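Local structure of DNA processing protein DprA (Streptococcus pneumoniae, 3UQZ) at residues A[142-152]-A[173-184]. The protein binds single-stranded DNA cooperatively, shields it from nucleases and helps load the RecA recombinase onto it during natural transformation. Residues are numbered along the deposited sequence; the frame is centred on the assembly and turned at random.
Sequences LAKGIDTAAHM and YPKANKRLQDYI. With SO4 (sulfate ion), chain E.
Helix 146-152 and helix 178-184 run in roughly the same direction, their axes 44° apart and 11.9 Å at closest approach; the loop 142-145 leads into the first helix, and its Leu-142 reaches across to the second. Asn-177, the N-cap residue of the second helix, points its amide at this loop and at Thr-148. Its ND2 donates to Leu-142 O at 2.8 Å, with that oxygen in the amide plane but the nitrogen 40° above the carbonyl plane. The same ND2 donates to Thr-148 OG1 at 3.0 Å, a straighter bond. Thr-148 OG1 lies beside its own backbone N (chi1 -56°), which lets the hydroxyl donate in turn to Ala-143 O. Pro-174, after a cis peptide bond, lays CD against Leu-142 O at 3.3 Å.

Next to this polar cluster, Leu-142 splits its two methyls. CD1 meets Leu-180 CD2 at 3.7 Å and Ile-184 CD1 at 3.8 Å. CD2 rests on the aliphatic part of Gln-181, whose NE2 bonds to Val-171 O. Ile-184 CD1 also sits over one face of the His-151 ring, a CH-pi contact. Leu-142 and His-151 both reach Ala-163, and Ile-184 reaches Thr-161, so both segments pack against strand 161-164 of the Rossmann-like domain. One amide nitrogen spends two donor bonds on the loop carbonyl and Thr-148, tying the start of helix 178-184 to segment 142-152, while Leu-142, Leu-180 and Ile-184 supply apolar contacts.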
ATOM      1  N   LEU A 142      10.279 -19.717  13.417  1.00 31.01           N
ATOM      2  CA  LEU A 142      10.984 -19.596  14.708  1.00 30.58           C
ATOM      3  C   LEU A 142      12.216 -18.663  14.729  1.00 35.71           C
ATOM      4  O   LEU A 142      12.962 -18.663  15.707  1.00 36.46           O
ATOM      5  CB  LEU A 142      11.334 -21.003  15.237  1.00 30.04           C
ATOM      6  CG  LEU A 142      11.023 -21.379  16.673  1.00 33.96           C
ATOM      7  CD1 LEU A 142       9.896 -20.558  17.281  1.00 34.12           C
ATOM      8  CD2 LEU A 142      10.688 -22.830  16.743  1.00 34.52           C
ATOM      9  N   ALA A 143      12.413 -17.853  13.673  1.00 31.89           N
ATOM     10  CA  ALA A 143      13.510 -16.887  13.581  1.00 31.13           C
ATOM     11  C   ALA A 143      13.259 -15.739  14.562  1.00 36.15           C
ATOM     12  O   ALA A 143      12.112 -15.516  14.986  1.00 34.56           O
ATOM     13  CB  ALA A 143      13.589 -16.329  12.172  1.00 31.46           C
ATOM     14  N   LYS A 144      14.322 -14.996  14.913  1.00 34.28           N
ATOM     15  CA  LYS A 144      14.140 -13.850  15.791  1.00 35.03           C
ATOM     16  C   LYS A 144      13.422 -12.739  15.025  1.00 37.45           C
ATOM     17  O   LYS A 144      13.443 -12.732  13.794  1.00 36.16           O
ATOM     18  CB  LYS A 144      15.464 -13.389  16.439  1.00 39.35           C
ATOM     19  CG  LYS A 144      16.531 -12.821  15.513  1.00 61.49           C
ATOM     20  CD  LYS A 144      17.800 -12.508  16.311  1.00 80.22           C
ATOM     21  CE  LYS A 144      18.947 -12.037  15.443  1.00 99.93           C
ATOM     22  NZ  LYS A 144      20.228 -11.961  16.201  1.00109.22           N
ATOM     23  N   GLY A 145      12.713 -11.886  15.742  1.00 34.02           N
ATOM     24  CA  GLY A 145      11.995 -10.787  15.118  1.00 34.18           C
ATOM     25  C   GLY A 145      10.543 -11.089  14.854  1.00 39.09           C
ATOM     26  O   GLY A 145       9.830 -11.505  15.768  1.00 38.17           O
ATOM     27  N   ILE A 146      10.101 -10.870  13.597  1.00 37.31           N
ATOM     28  CA  ILE A 146       8.714 -11.072  13.146  1.00 38.11           C
ATOM     29  C   ILE A 146       8.189 -12.489  13.404  1.00 43.53           C
ATOM     30  O   ILE A 146       7.072 -12.630  13.909  1.00 44.53           O
ATOM     31  CB  ILE A 146       8.492 -10.597  11.676  1.00 41.24           C
ATOM     32  CG1 ILE A 146       8.812  -9.081  11.483  1.00 41.13           C
ATOM     33  CG2 ILE A 146       7.092 -10.971  11.128  1.00 42.22           C
ATOM     34  CD1 ILE A 146       7.862  -8.050  12.178  1.00 40.30           C
ATOM     35  N   ASP A 147       8.992 -13.521  13.080  1.00 38.87           N
ATOM     36  CA  ASP A 147       8.625 -14.919  13.277  1.00 38.70           C
ATOM     37  C   ASP A 147       8.294 -15.192  14.746  1.00 41.91           C
ATOM     38  O   ASP A 147       7.222 -15.730  15.028  1.00 42.90           O
ATOM     39  CB  ASP A 147       9.728 -15.869  12.766  1.00 41.02           C
ATOM     40  CG  ASP A 147       9.903 -15.986  11.257  1.00 49.48           C
ATOM     41  OD1 ASP A 147       9.586 -15.020  10.544  1.00 51.17           O
ATOM     42  OD2 ASP A 147      10.417 -17.022  10.800  1.00 53.50           O
ATOM     43  N   THR A 148       9.163 -14.755  15.676  1.00 36.35           N
ATOM     44  CA  THR A 148       8.953 -14.930  17.121  1.00 35.56           C
ATOM     45  C   THR A 148       7.683 -14.221  17.603  1.00 38.73           C
ATOM     46  O   THR A 148       6.914 -14.799  18.379  1.00 39.78           O
ATOM     47  CB  THR A 148      10.212 -14.526  17.900  1.00 39.84           C
ATOM     48  OG1 THR A 148      11.310 -15.294  17.401  1.00 42.16           O
ATOM     49  CG2 THR A 148      10.077 -14.741  19.396  1.00 35.40           C
ATOM     50  N   ALA A 149       7.453 -12.994  17.119  1.00 32.98           N
ATOM     51  CA  ALA A 149       6.281 -12.194  17.468  1.00 32.01           C
ATOM     52  C   ALA A 149       5.001 -12.840  16.944  1.00 36.76           C
ATOM     53  O   ALA A 149       3.962 -12.746  17.591  1.00 36.71           O
ATOM     54  CB  ALA A 149       6.427 -10.790  16.914  1.00 32.10           C
ATOM     55  N   ALA A 150       5.092 -13.524  15.785  1.00 33.38           N
ATOM     56  CA  ALA A 150       3.985 -14.248  15.166  1.00 32.55           C
ATOM     57  C   ALA A 150       3.551 -15.442  16.043  1.00 35.50           C
ATOM     58  O   ALA A 150       2.361 -15.599  16.326  1.00 35.31           O
ATOM     59  CB  ALA A 150       4.380 -14.720  13.779  1.00 32.78           C
ATOM     60  N   HIS A 151       4.535 -16.247  16.501  1.00 30.76           N
ATOM     61  CA  HIS A 151       4.336 -17.423  17.341  1.00 30.35           C
ATOM     62  C   HIS A 151       3.766 -17.029  18.698  1.00 37.78           C
ATOM     63  O   HIS A 151       2.751 -17.577  19.103  1.00 38.01           O
ATOM     64  CB  HIS A 151       5.658 -18.188  17.517  1.00 30.46           C
ATOM     65  CG  HIS A 151       6.105 -18.938  16.297  1.00 33.14           C
ATOM     66  ND1 HIS A 151       7.366 -18.764  15.765  1.00 34.13           N
ATOM     67  CD2 HIS A 151       5.459 -19.882  15.574  1.00 34.02           C
ATOM     68  CE1 HIS A 151       7.440 -19.593  14.742  1.00 33.00           C
ATOM     69  NE2 HIS A 151       6.315 -20.277  14.582  1.00 33.37           N
HETATM   70  N   MSE A 152       4.382 -16.041  19.375  1.00 36.59           N
HETATM   71  CA  MSE A 152       3.926 -15.549  20.679  1.00 36.91           C
HETATM   72  C   MSE A 152       2.517 -14.950  20.666  1.00 39.82           C
HETATM   73  O   MSE A 152       1.762 -15.160  21.616  1.00 40.48           O
HETATM   74  CB  MSE A 152       4.956 -14.607  21.306  1.00 39.34           C
HETATM   75  CG  MSE A 152       6.236 -15.330  21.693  1.00 46.69           C
HETATM   76 SE   MSE A 152       7.627 -14.161  22.298  0.74 55.39          SE
HETATM   77  CE  MSE A 152       6.751 -13.675  23.873  1.00 52.78           C
ATOM     78  N   TYR A 173      17.870 -22.987  16.880  1.00 33.62           N
ATOM     79  CA  TYR A 173      18.329 -21.767  16.217  1.00 34.11           C
ATOM     80  C   TYR A 173      17.198 -20.759  15.993  1.00 38.70           C
ATOM     81  O   TYR A 173      16.230 -21.086  15.313  1.00 39.46           O
ATOM     82  CB  TYR A 173      19.122 -22.036  14.922  1.00 35.67           C
ATOM     83  CG  TYR A 173      19.672 -20.770  14.289  1.00 37.47           C
ATOM     84  CD1 TYR A 173      20.919 -20.268  14.652  1.00 37.83           C
ATOM     85  CD2 TYR A 173      18.937 -20.067  13.338  1.00 39.57           C
ATOM     86  CE1 TYR A 173      21.424 -19.103  14.080  1.00 36.81           C
ATOM     87  CE2 TYR A 173      19.427 -18.893  12.768  1.00 41.00           C
ATOM     88  CZ  TYR A 173      20.672 -18.413  13.144  1.00 49.05           C
ATOM     89  OH  TYR A 173      21.167 -17.262  12.580  1.00 53.54           O
ATOM     90  N   PRO A 174      17.306 -19.509  16.498  1.00 34.88           N
ATOM     91  CA  PRO A 174      18.391 -18.964  17.342  1.00 34.67           C
ATOM     92  C   PRO A 174      18.432 -19.606  18.736  1.00 40.61           C
ATOM     93  O   PRO A 174      17.415 -20.146  19.188  1.00 40.68           O
ATOM     94  CB  PRO A 174      18.076 -17.464  17.377  1.00 35.76           C
ATOM     95  CG  PRO A 174      16.593 -17.370  17.174  1.00 39.62           C
ATOM     96  CD  PRO A 174      16.223 -18.522  16.288  1.00 35.43           C
ATOM     97  N   LYS A 175      19.609 -19.574  19.406  1.00 37.81           N
ATOM     98  CA  LYS A 175      19.785 -20.162  20.745  1.00 37.49           C
ATOM     99  C   LYS A 175      18.815 -19.610  21.784  1.00 41.74           C
ATOM    100  O   LYS A 175      18.339 -20.376  22.617  1.00 42.96           O
ATOM    101  CB  LYS A 175      21.241 -20.081  21.244  1.00 40.58           C
ATOM    102  CG  LYS A 175      22.284 -20.787  20.343  1.00 60.28           C
ATOM    103  CD  LYS A 175      22.799 -22.162  20.856  1.00 71.97           C
ATOM    104  CE  LYS A 175      23.951 -22.709  20.033  1.00 87.24           C
ATOM    105  NZ  LYS A 175      25.237 -22.019  20.329  1.00 97.33           N
ATOM    106  N   ALA A 176      18.465 -18.316  21.694  1.00 37.30           N
ATOM    107  CA  ALA A 176      17.548 -17.637  22.622  1.00 36.45           C
ATOM    108  C   ALA A 176      16.118 -18.170  22.573  1.00 42.03           C
ATOM    109  O   ALA A 176      15.377 -18.011  23.549  1.00 43.23           O
ATOM    110  CB  ALA A 176      17.554 -16.142  22.363  1.00 36.59           C
ATOM    111  N   ASN A 177      15.734 -18.809  21.449  1.00 37.20           N
ATOM    112  CA  ASN A 177      14.388 -19.349  21.256  1.00 35.61           C
ATOM    113  C   ASN A 177      14.207 -20.797  21.693  1.00 36.13           C
ATOM    114  O   ASN A 177      13.153 -21.366  21.411  1.00 35.16           O
ATOM    115  CB  ASN A 177      13.945 -19.160  19.809  1.00 34.55           C
ATOM    116  CG  ASN A 177      13.433 -17.782  19.496  1.00 44.66           C
ATOM    117  OD1 ASN A 177      13.291 -16.911  20.375  1.00 43.03           O
ATOM    118  ND2 ASN A 177      13.098 -17.576  18.230  1.00 25.97           N
ATOM    119  N   LYS A 178      15.203 -21.389  22.402  1.00 30.99           N
ATOM    120  CA  LYS A 178      15.127 -22.781  22.852  1.00 30.27           C
ATOM    121  C   LYS A 178      13.816 -23.114  23.555  1.00 35.78           C
ATOM    122  O   LYS A 178      13.125 -24.028  23.112  1.00 36.95           O
ATOM    123  CB  LYS A 178      16.332 -23.187  23.704  1.00 31.53           C
ATOM    124  CG  LYS A 178      16.300 -24.661  24.104  1.00 36.67           C
ATOM    125  CD  LYS A 178      17.351 -25.022  25.128  1.00 39.95           C
ATOM    126  CE  LYS A 178      16.973 -26.234  25.941  1.00 46.95           C
ATOM    127  NZ  LYS A 178      17.049 -27.487  25.161  1.00 52.27           N
ATOM    128  N   ARG A 179      13.456 -22.349  24.603  1.00 32.21           N
ATOM    129  CA  ARG A 179      12.233 -22.552  25.391  1.00 32.18           C
ATOM    130  C   ARG A 179      10.972 -22.520  24.556  1.00 35.33           C
ATOM    131  O   ARG A 179      10.080 -23.344  24.787  1.00 35.56           O
ATOM    132  CB  ARG A 179      12.136 -21.566  26.582  1.00 32.63           C
ATOM    133  CG  ARG A 179      13.210 -21.757  27.655  1.00 34.35           C
ATOM    134  CD  ARG A 179      12.804 -22.755  28.698  1.00 32.70           C
ATOM    135  NE  ARG A 179      13.809 -22.857  29.753  1.00 36.90           N
ATOM    136  CZ  ARG A 179      14.757 -23.786  29.799  1.00 45.91           C
ATOM    137  NH1 ARG A 179      14.850 -24.705  28.847  1.00 38.35           N
ATOM    138  NH2 ARG A 179      15.617 -23.805  30.806  1.00 24.09           N
ATOM    139  N   LEU A 180      10.901 -21.587  23.582  1.00 31.25           N
ATOM    140  CA  LEU A 180       9.771 -21.446  22.654  1.00 30.73           C
ATOM    141  C   LEU A 180       9.699 -22.644  21.696  1.00 35.25           C
ATOM    142  O   LEU A 180       8.603 -23.146  21.467  1.00 35.59           O
ATOM    143  CB  LEU A 180       9.847 -20.107  21.892  1.00 30.46           C
ATOM    144  CG  LEU A 180       8.662 -19.713  20.997  1.00 33.76           C
ATOM    145  CD1 LEU A 180       7.396 -19.514  21.808  1.00 32.77           C
ATOM    146  CD2 LEU A 180       8.974 -18.459  20.232  1.00 33.65           C
ATOM    147  N   GLN A 181      10.856 -23.128  21.186  1.00 31.74           N
ATOM    148  CA  GLN A 181      10.909 -24.296  20.295  1.00 31.75           C
ATOM    149  C   GLN A 181      10.473 -25.554  21.055  1.00 35.52           C
ATOM    150  O   GLN A 181       9.694 -26.355  20.524  1.00 35.28           O
ATOM    151  CB  GLN A 181      12.319 -24.483  19.684  1.00 32.84           C
ATOM    152  CG  GLN A 181      12.348 -25.534  18.571  1.00 32.90           C
ATOM    153  CD  GLN A 181      13.688 -25.702  17.918  1.00 40.86           C
ATOM    154  OE1 GLN A 181      14.316 -24.741  17.476  1.00 36.15           O
ATOM    155  NE2 GLN A 181      14.135 -26.944  17.813  1.00 27.78           N
ATOM    156  N   ASP A 182      10.974 -25.711  22.296  1.00 31.29           N
ATOM    157  CA  ASP A 182      10.645 -26.832  23.174  1.00 31.59           C
ATOM    158  C   ASP A 182       9.156 -26.865  23.479  1.00 37.29           C
ATOM    159  O   ASP A 182       8.559 -27.942  23.401  1.00 39.14           O
ATOM    160  CB  ASP A 182      11.456 -26.769  24.478  1.00 33.09           C
ATOM    161  CG  ASP A 182      12.850 -27.357  24.397  1.00 39.54           C
ATOM    162  OD1 ASP A 182      13.027 -28.381  23.695  1.00 40.74           O
ATOM    163  OD2 ASP A 182      13.745 -26.853  25.101  1.00 42.83           O
ATOM    164  N   TYR A 183       8.558 -25.690  23.783  1.00 32.25           N
ATOM    165  CA  TYR A 183       7.134 -25.573  24.089  1.00 31.67           C
ATOM    166  C   TYR A 183       6.266 -25.862  22.876  1.00 34.22           C
ATOM    167  O   TYR A 183       5.276 -26.584  23.011  1.00 33.88           O
ATOM    168  CB  TYR A 183       6.786 -24.203  24.721  1.00 32.59           C
ATOM    169  CG  TYR A 183       5.300 -24.028  24.923  1.00 33.23           C
ATOM    170  CD1 TYR A 183       4.618 -24.768  25.887  1.00 34.54           C
ATOM    171  CD2 TYR A 183       4.550 -23.214  24.075  1.00 34.14           C
ATOM    172  CE1 TYR A 183       3.235 -24.666  26.030  1.00 35.81           C
ATOM    173  CE2 TYR A 183       3.166 -23.101  24.213  1.00 34.96           C
ATOM    174  CZ  TYR A 183       2.515 -23.814  25.207  1.00 41.17           C
ATOM    175  OH  TYR A 183       1.151 -23.732  25.342  1.00 40.89           O
ATOM    176  N   ILE A 184       6.619 -25.282  21.703  1.00 30.05           N
ATOM    177  CA  ILE A 184       5.898 -25.509  20.453  1.00 29.36           C
ATOM    178  C   ILE A 184       5.950 -27.008  20.127  1.00 34.84           C
ATOM    179  O   ILE A 184       4.939 -27.566  19.725  1.00 36.59           O
ATOM    180  CB  ILE A 184       6.354 -24.565  19.299  1.00 31.88           C
ATOM    181  CG1 ILE A 184       5.933 -23.109  19.579  1.00 31.19           C
ATOM    182  CG2 ILE A 184       5.829 -25.027  17.913  1.00 32.58           C
ATOM    183  CD1 ILE A 184       6.686 -22.082  18.734  1.00 35.89           C
TER
HETATM  184  S   SO4 E 302      17.357 -27.314  30.377  1.00 50.08           S
HETATM  185  O1  SO4 E 302      16.558 -27.328  29.135  1.00 54.27           O
HETATM  186  O2  SO4 E 302      16.999 -28.455  31.211  1.00 53.43           O
HETATM  187  O3  SO4 E 302      18.775 -27.404  30.045  1.00 57.55           O
HETATM  188  O4  SO4 E 302      17.136 -26.054  31.103  1.00 55.26           O